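Local coordinates for probable sugar ABC transporter, sugar-binding protein (Streptococcus pneumoniae, PDB 2W7Y) that binds the blood group A-trisaccharide and, as a solute-binding protein, probably delivers such glycans to a sugar ABC transporter, at residues Pro206-Phe211 with Thr398-Ala403; Met245-Ile250 with Gln416-Thr421. One frame throughout, in Å; residues are numbered along the deposited sequence.

How the contacts relate
Both contacts join helices of one lobe of a two-lobed solute-binding fold, and their centres lie about 11 Å apart. Contact 1 sets helix 207-215 against helix 394-406. Contact 2 sets helix 237-252 against helix 414-427. The segments alternate along the chain, so two helices from the middle of the sequence meet two consecutive helices near its C-terminal end. The contacts also touch each other: Ala403 packs on Thr421, and Ser207 on Val246. Contact 1 thus joins the helix that carries Arg209 of the glycan pocket to the C-terminal helices. Contact 2 packs the same C-terminal region farther out, its centre about 23 Å from the centre of the chain.

Contact 1 (Pro206-Phe211 with Thr398-Ala403); sequences PSIRLF and TAIINA
Helix 207-211 and helix 398-403 cross at 106°, with their axes 9.7 Å apart at the closest point, and Ile208 lies opposite Ile401. This is a buried helix-helix contact in a solute-binding protein fold, and it is wholly apolar across the two segments. Ile208 is the central side chain. It points at the other helix and meets both Ile400 and Ile401, crossing each at about a right angle. Its CG1 stands anti to the backbone N (chi1 -160°), which swings this branch toward Ile400. The CB of Ile208 faces CG1 of Ile401 at 3.9 Å, and its CG2 lies beside the same atom. CD1 of Ile208 touches both isoleucines.

The neighbouring Arg209 takes no part in the contact; it hydrogen-bonds the N-acetylgalactosamine unit through NH2. The contact thus adjoins the glycan pocket, and the side chain of Ile401 is about 7 Å from that sugar. Phe211, whose ring also packs edge-to-face with Phe239, borders Ile400 one turn further along. Ile400 is the shared partner: its CG2 lies 3.8 Å from CG1 of Ile208, while its CD1 reaches CE2 of Phe211 at 4.0 Å.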
ATOM      1  N   PRO A 206       0.376  -1.762 -10.140  1.00 23.57           N
ATOM      2  CA  PRO A 206       1.644  -2.366  -9.704  1.00 23.50           C
ATOM      3  C   PRO A 206       2.919  -1.739 -10.280  1.00 23.51           C
ATOM      4  O   PRO A 206       3.994  -1.916  -9.705  1.00 23.82           O
ATOM      5  CB  PRO A 206       1.525  -3.810 -10.192  1.00 23.41           C
ATOM      6  CG  PRO A 206       0.067  -4.051 -10.315  1.00 23.48           C
ATOM      7  CD  PRO A 206      -0.488  -2.761 -10.800  1.00 23.50           C
ATOM      8  N   SER A 207       2.812  -1.031 -11.399  1.00 23.46           N
ATOM      9  CA  SER A 207       3.996  -0.455 -12.042  1.00 23.47           C
ATOM     10  C   SER A 207       4.575   0.756 -11.300  1.00 23.34           C
ATOM     11  O   SER A 207       5.754   1.067 -11.456  1.00 23.50           O
ATOM     12  CB  SER A 207       3.725  -0.128 -13.516  1.00 23.37           C
ATOM     13  OG  SER A 207       2.686   0.823 -13.653  1.00 24.16           O
ATOM     14  N   ILE A 208       3.755   1.428 -10.488  1.00 23.30           N
ATOM     15  CA  ILE A 208       4.237   2.542  -9.665  1.00 23.03           C
ATOM     16  C   ILE A 208       5.167   2.058  -8.548  1.00 22.96           C
ATOM     17  O   ILE A 208       5.988   2.822  -8.047  1.00 22.92           O
ATOM     18  CB  ILE A 208       3.076   3.432  -9.105  1.00 23.05           C
ATOM     19  CG1 ILE A 208       3.601   4.819  -8.696  1.00 22.56           C
ATOM     20  CG2 ILE A 208       2.338   2.728  -7.953  1.00 23.08           C
ATOM     21  CD1 ILE A 208       2.534   5.815  -8.278  1.00 22.22           C
ATOM     22  N   ARG A 209       5.036   0.783  -8.178  1.00 23.08           N
ATOM     23  CA  ARG A 209       5.901   0.161  -7.176  1.00 23.03           C
ATOM     24  C   ARG A 209       7.314  -0.024  -7.725  1.00 23.02           C
ATOM     25  O   ARG A 209       8.288  -0.010  -6.966  1.00 22.98           O
ATOM     26  CB  ARG A 209       5.343  -1.192  -6.704  1.00 22.93           C
ATOM     27  CG  ARG A 209       3.829  -1.279  -6.545  1.00 23.05           C
ATOM     28  CD  ARG A 209       3.281  -0.293  -5.517  1.00 23.18           C
ATOM     29  NE  ARG A 209       1.882  -0.573  -5.200  1.00 22.81           N
ATOM     30  CZ  ARG A 209       1.091   0.232  -4.499  1.00 22.27           C
ATOM     31  NH1 ARG A 209       1.552   1.386  -4.028  1.00 21.97           N
ATOM     32  NH2 ARG A 209      -0.164  -0.122  -4.267  1.00 22.17           N
ATOM     33  N   LEU A 210       7.414  -0.207  -9.041  1.00 23.06           N
ATOM     34  CA  LEU A 210       8.709  -0.234  -9.725  1.00 22.99           C
ATOM     35  C   LEU A 210       9.344   1.154  -9.792  1.00 23.02           C
ATOM     36  O   LEU A 210      10.545   1.293  -9.567  1.00 23.08           O
ATOM     37  CB  LEU A 210       8.584  -0.838 -11.126  1.00 23.07           C
ATOM     38  CG  LEU A 210       8.363  -2.353 -11.264  1.00 22.72           C
ATOM     39  CD1 LEU A 210       8.163  -2.728 -12.724  1.00 21.87           C
ATOM     40  CD2 LEU A 210       9.515  -3.147 -10.660  1.00 22.45           C
ATOM     41  N   PHE A 211       8.536   2.171 -10.098  1.00 23.11           N
ATOM     42  CA  PHE A 211       8.985   3.570 -10.099  1.00 23.17           C
ATOM     43  C   PHE A 211       9.407   4.025  -8.696  1.00 23.22           C
ATOM     44  O   PHE A 211      10.469   4.626  -8.528  1.00 23.21           O
ATOM     45  CB  PHE A 211       7.893   4.497 -10.654  1.00 23.10           C
ATOM     46  CG  PHE A 211       8.233   5.973 -10.569  1.00 23.21           C
ATOM     47  CD1 PHE A 211       9.086   6.566 -11.501  1.00 23.11           C
ATOM     48  CD2 PHE A 211       7.691   6.771  -9.560  1.00 22.91           C
ATOM     49  CE1 PHE A 211       9.401   7.933 -11.420  1.00 23.13           C
ATOM     50  CE2 PHE A 211       7.995   8.131  -9.474  1.00 23.10           C
ATOM     51  CZ  PHE A 211       8.850   8.716 -10.405  1.00 22.98           C
ATOM     52  N   THR A 398      -2.099   8.778  -8.712  1.00 23.22           N
ATOM     53  CA  THR A 398      -2.999   8.457  -9.828  1.00 23.09           C
ATOM     54  C   THR A 398      -2.464   8.912 -11.196  1.00 23.23           C
ATOM     55  O   THR A 398      -2.542   8.168 -12.180  1.00 23.32           O
ATOM     56  CB  THR A 398      -4.421   9.038  -9.582  1.00 23.17           C
ATOM     57  OG1 THR A 398      -4.954   8.510  -8.360  1.00 22.97           O
ATOM     58  CG2 THR A 398      -5.375   8.691 -10.728  1.00 23.00           C
ATOM     59  N   ALA A 399      -1.929  10.130 -11.254  1.00 23.17           N
ATOM     60  CA  ALA A 399      -1.320  10.668 -12.480  1.00 23.09           C
ATOM     61  C   ALA A 399      -0.132   9.833 -12.971  1.00 23.05           C
ATOM     62  O   ALA A 399      -0.010   9.568 -14.167  1.00 23.17           O
ATOM     63  CB  ALA A 399      -0.906  12.129 -12.281  1.00 22.95           C
ATOM     64  N   ILE A 400       0.731   9.422 -12.046  1.00 23.10           N
ATOM     65  CA  ILE A 400       1.880   8.568 -12.373  1.00 23.14           C
ATOM     66  C   ILE A 400       1.445   7.173 -12.830  1.00 23.07           C
ATOM     67  O   ILE A 400       1.969   6.664 -13.814  1.00 23.27           O
ATOM     68  CB  ILE A 400       2.928   8.511 -11.208  1.00 23.06           C
ATOM     69  CG1 ILE A 400       3.590   9.882 -11.032  1.00 22.68           C
ATOM     70  CG2 ILE A 400       3.996   7.433 -11.460  1.00 22.82           C
ATOM     71  CD1 ILE A 400       4.471  10.003  -9.807  1.00 22.96           C
ATOM     72  N   ILE A 401       0.482   6.575 -12.123  1.00 23.21           N
ATOM     73  CA  ILE A 401      -0.117   5.286 -12.516  1.00 23.23           C
ATOM     74  C   ILE A 401      -0.699   5.323 -13.931  1.00 23.20           C
ATOM     75  O   ILE A 401      -0.443   4.416 -14.728  1.00 23.20           O
ATOM     76  CB  ILE A 401      -1.202   4.811 -11.493  1.00 23.28           C
ATOM     77  CG1 ILE A 401      -0.543   4.234 -10.239  1.00 22.89           C
ATOM     78  CG2 ILE A 401      -2.152   3.761 -12.105  1.00 23.19           C
ATOM     79  CD1 ILE A 401      -1.542   3.900  -9.139  1.00 22.80           C
ATOM     80  N   ASN A 402      -1.477   6.365 -14.233  1.00 23.27           N
ATOM     81  CA  ASN A 402      -2.047   6.563 -15.573  1.00 23.33           C
ATOM     82  C   ASN A 402      -0.986   6.694 -16.672  1.00 23.26           C
ATOM     83  O   ASN A 402      -1.123   6.104 -17.745  1.00 23.30           O
ATOM     84  CB  ASN A 402      -2.972   7.788 -15.601  1.00 23.36           C
ATOM     85  CG  ASN A 402      -4.274   7.577 -14.834  1.00 23.74           C
ATOM     86  OD1 ASN A 402      -5.004   8.536 -14.577  1.00 24.36           O
ATOM     87  ND2 ASN A 402      -4.576   6.332 -14.473  1.00 23.47           N
ATOM     88  N   ALA A 403       0.066   7.463 -16.397  1.00 23.24           N
ATOM     89  CA  ALA A 403       1.151   7.670 -17.361  1.00 23.33           C
ATOM     90  C   ALA A 403       1.942   6.387 -17.630  1.00 23.28           C
ATOM     91  O   ALA A 403       2.315   6.111 -18.769  1.00 23.21           O
ATOM     92  CB  ALA A 403       2.082   8.784 -16.890  1.00 23.28           C
TER

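Contact 2 (Met245-Ile250 with Gln416-Thr421); sequences MVMKEI and QKVKST
Met247, present as selenomethionine, reaches from helix 245-250 to Lys417, Val418 and Thr421 on helix 416-421. The helix axes come within 10.8 Å and make an angle of 126°. The nearest CA atoms, those of Met247 and Val418, are still 8.2 Å apart. One long side chain spans most of that gap.

The CB of Met247 points toward the other helix. Its CG lies anti to the carbonyl carbon (chi1 -75°), and the chain then runs extended through chi2 and chi3. CB and CG make no close contact with helix 416-421; the last two atoms do the touching. SE lies 3.8 Å from CG2 of Val418 and also packs on CG of Lys417. CE continues past the same lysine CG and meets Thr421 tip to tip, 3.2 Å from OG1. This is close packing of a methyl on a hydroxyl.

That hydroxyl is already engaged. Thr421 OG1 donates to the backbone O of Lys417 at 2.7 Å, from above the carbonyl plane and 40° out of it. This bond turns the hydroxyl back onto its own helix. Thr421 N bonds the same oxygen, so Lys417 O takes two donors, one from each face.

Lys417 offers only its aliphatic part to Met247. Its chain bends at chi2 and leads NZ away to a salt bridge with Glu406. Helix 394-406 closes in as well, because Ala403 and Leu404 both touch Met247. The result is a mixed packing site where helices 237-252, 394-406 and 414-427 meet, with Ser407 of a loop also touching Met247, in one lobe of this solute-binding protein fold.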
HETATM    1  N   MSE A 245      13.189   4.256 -17.346  1.00 23.79           N
HETATM    2  CA  MSE A 245      13.525   2.857 -17.069  1.00 24.36           C
HETATM    3  C   MSE A 245      12.288   1.971 -16.945  1.00 23.84           C
HETATM    4  O   MSE A 245      12.237   0.883 -17.519  1.00 23.79           O
HETATM    5  CB  MSE A 245      14.324   2.756 -15.769  1.00 24.21           C
HETATM    6  CG  MSE A 245      15.813   2.974 -15.904  1.00 24.93           C
HETATM    7 SE   MSE A 245      16.535   3.616 -14.210  1.00 26.50          SE
HETATM    8  CE  MSE A 245      18.263   2.701 -14.199  1.00 24.96           C
ATOM      9  N   VAL A 246      11.303   2.452 -16.187  1.00 23.58           N
ATOM     10  CA  VAL A 246      10.085   1.696 -15.877  1.00 23.42           C
ATOM     11  C   VAL A 246       9.150   1.612 -17.091  1.00 23.40           C
ATOM     12  O   VAL A 246       8.621   0.541 -17.390  1.00 23.34           O
ATOM     13  CB  VAL A 246       9.355   2.281 -14.628  1.00 23.26           C
ATOM     14  CG1 VAL A 246       8.064   1.536 -14.332  1.00 23.22           C
ATOM     15  CG2 VAL A 246      10.270   2.234 -13.414  1.00 23.09           C
HETATM   16  N   MSE A 247       8.975   2.736 -17.787  1.00 23.36           N
HETATM   17  CA  MSE A 247       8.179   2.803 -19.015  1.00 23.54           C
HETATM   18  C   MSE A 247       8.697   1.897 -20.131  1.00 23.41           C
HETATM   19  O   MSE A 247       7.909   1.309 -20.864  1.00 23.55           O
HETATM   20  CB  MSE A 247       8.093   4.242 -19.524  1.00 23.49           C
HETATM   21  CG  MSE A 247       7.160   5.124 -18.722  1.00 23.73           C
HETATM   22 SE   MSE A 247       7.152   6.956 -19.371  1.00 24.24          SE
HETATM   23  CE  MSE A 247       5.621   7.611 -18.367  1.00 23.76           C
ATOM     24  N   LYS A 248      10.019   1.802 -20.261  1.00 23.40           N
ATOM     25  CA  LYS A 248      10.656   0.896 -21.219  1.00 23.29           C
ATOM     26  C   LYS A 248      10.361  -0.562 -20.878  1.00 23.27           C
ATOM     27  O   LYS A 248      10.115  -1.382 -21.771  1.00 23.09           O
ATOM     28  CB  LYS A 248      12.171   1.121 -21.249  1.00 23.24           C
ATOM     29  CG  LYS A 248      12.621   2.306 -22.089  1.00 23.31           C
ATOM     30  CD  LYS A 248      14.084   2.638 -21.837  1.00 23.54           C
ATOM     31  CE  LYS A 248      15.018   1.527 -22.311  1.00 23.78           C
ATOM     32  NZ  LYS A 248      16.430   1.760 -21.882  1.00 23.82           N
ATOM     33  N   GLU A 249      10.391  -0.874 -19.583  1.00 23.20           N
ATOM     34  CA  GLU A 249      10.107  -2.220 -19.095  1.00 23.28           C
ATOM     35  C   GLU A 249       8.622  -2.569 -19.201  1.00 23.25           C
ATOM     36  O   GLU A 249       8.267  -3.702 -19.530  1.00 23.38           O
ATOM     37  CB  GLU A 249      10.617  -2.393 -17.658  1.00 23.23           C
ATOM     38  CG  GLU A 249      10.543  -3.820 -17.113  1.00 23.26           C
ATOM     39  CD  GLU A 249      11.163  -4.867 -18.032  1.00 23.12           C
ATOM     40  OE1 GLU A 249      10.716  -6.027 -17.970  1.00 23.55           O
ATOM     41  OE2 GLU A 249      12.086  -4.548 -18.812  1.00 22.88           O
ATOM     42  N   ILE A 250       7.767  -1.588 -18.933  1.00 23.29           N
ATOM     43  CA  ILE A 250       6.318  -1.739 -19.073  1.00 23.19           C
ATOM     44  C   ILE A 250       5.909  -1.944 -20.544  1.00 23.33           C
ATOM     45  O   ILE A 250       4.978  -2.704 -20.839  1.00 23.27           O
ATOM     46  CB  ILE A 250       5.574  -0.528 -18.435  1.00 23.21           C
ATOM     47  CG1 ILE A 250       5.221  -0.789 -16.963  1.00 23.36           C
ATOM     48  CG2 ILE A 250       4.280  -0.224 -19.167  1.00 23.14           C
ATOM     49  CD1 ILE A 250       6.356  -1.276 -16.063  1.00 23.73           C
ATOM     50  N   GLN A 416       9.476  11.099 -25.312  1.00 23.30           N
ATOM     51  CA  GLN A 416       8.500  12.187 -25.303  1.00 23.28           C
ATOM     52  C   GLN A 416       7.326  11.920 -24.362  1.00 23.22           C
ATOM     53  O   GLN A 416       6.630  12.855 -23.961  1.00 23.27           O
ATOM     54  CB  GLN A 416       8.023  12.532 -26.723  1.00 23.44           C
ATOM     55  CG  GLN A 416       7.326  11.402 -27.463  1.00 23.58           C
ATOM     56  CD  GLN A 416       7.019  11.738 -28.915  1.00 23.87           C
ATOM     57  OE1 GLN A 416       5.880  11.805 -29.302  1.00 23.95           O
ATOM     58  NE2 GLN A 416       8.034  11.940 -29.690  1.00 23.80           N
ATOM     59  N   LYS A 417       7.115  10.651 -24.012  1.00 23.10           N
ATOM     60  CA  LYS A 417       6.153  10.291 -22.972  1.00 22.96           C
ATOM     61  C   LYS A 417       6.651  10.720 -21.592  1.00 22.93           C
ATOM     62  O   LYS A 417       5.875  11.251 -20.792  1.00 22.79           O
ATOM     63  CB  LYS A 417       5.844   8.791 -22.986  1.00 22.94           C
ATOM     64  CG  LYS A 417       4.709   8.376 -22.047  1.00 22.93           C
ATOM     65  CD  LYS A 417       3.372   8.964 -22.479  1.00 22.82           C
ATOM     66  CE  LYS A 417       2.285   8.682 -21.462  1.00 23.30           C
ATOM     67  NZ  LYS A 417       0.958   9.155 -21.948  1.00 23.26           N
ATOM     68  N   VAL A 418       7.937  10.486 -21.325  1.00 22.82           N
ATOM     69  CA  VAL A 418       8.580  10.945 -20.093  1.00 22.99           C
ATOM     70  C   VAL A 418       8.414  12.464 -19.958  1.00 23.14           C
ATOM     71  O   VAL A 418       7.995  12.956 -18.906  1.00 23.12           O
ATOM     72  CB  VAL A 418      10.086  10.548 -20.035  1.00 22.94           C
ATOM     73  CG1 VAL A 418      10.838  11.365 -18.988  1.00 22.90           C
ATOM     74  CG2 VAL A 418      10.241   9.065 -19.754  1.00 22.87           C
ATOM     75  N   LYS A 419       8.713  13.186 -21.041  1.00 23.14           N
ATOM     76  CA  LYS A 419       8.614  14.643 -21.061  1.00 23.17           C
ATOM     77  C   LYS A 419       7.185  15.144 -20.840  1.00 23.25           C
ATOM     78  O   LYS A 419       6.973  16.113 -20.105  1.00 23.28           O
ATOM     79  CB  LYS A 419       9.173  15.213 -22.367  1.00 23.12           C
ATOM     80  CG  LYS A 419       9.686  16.636 -22.220  1.00 23.27           C
ATOM     81  CD  LYS A 419       9.346  17.487 -23.422  1.00 23.66           C
ATOM     82  CE  LYS A 419       9.331  18.954 -23.042  1.00 23.75           C
ATOM     83  NZ  LYS A 419       8.745  19.805 -24.110  1.00 24.04           N
ATOM     84  N   SER A 420       6.214  14.485 -21.473  1.00 23.20           N
ATOM     85  CA  SER A 420       4.808  14.872 -21.339  1.00 23.28           C
ATOM     86  C   SER A 420       4.245  14.472 -19.971  1.00 23.28           C
ATOM     87  O   SER A 420       3.340  15.130 -19.454  1.00 23.25           O
ATOM     88  CB  SER A 420       3.953  14.311 -22.490  1.00 23.22           C
ATOM     89  OG  SER A 420       3.486  12.997 -22.223  1.00 23.43           O
ATOM     90  N   THR A 421       4.785  13.397 -19.398  1.00 23.23           N
ATOM     91  CA  THR A 421       4.427  12.970 -18.046  1.00 23.25           C
ATOM     92  C   THR A 421       4.878  14.010 -17.023  1.00 23.31           C
ATOM     93  O   THR A 421       4.109  14.385 -16.136  1.00 23.39           O
ATOM     94  CB  THR A 421       5.018  11.581 -17.702  1.00 23.26           C
ATOM     95  OG1 THR A 421       4.428  10.593 -18.559  1.00 23.09           O
ATOM     96  CG2 THR A 421       4.750  11.210 -16.247  1.00 22.94           C
TER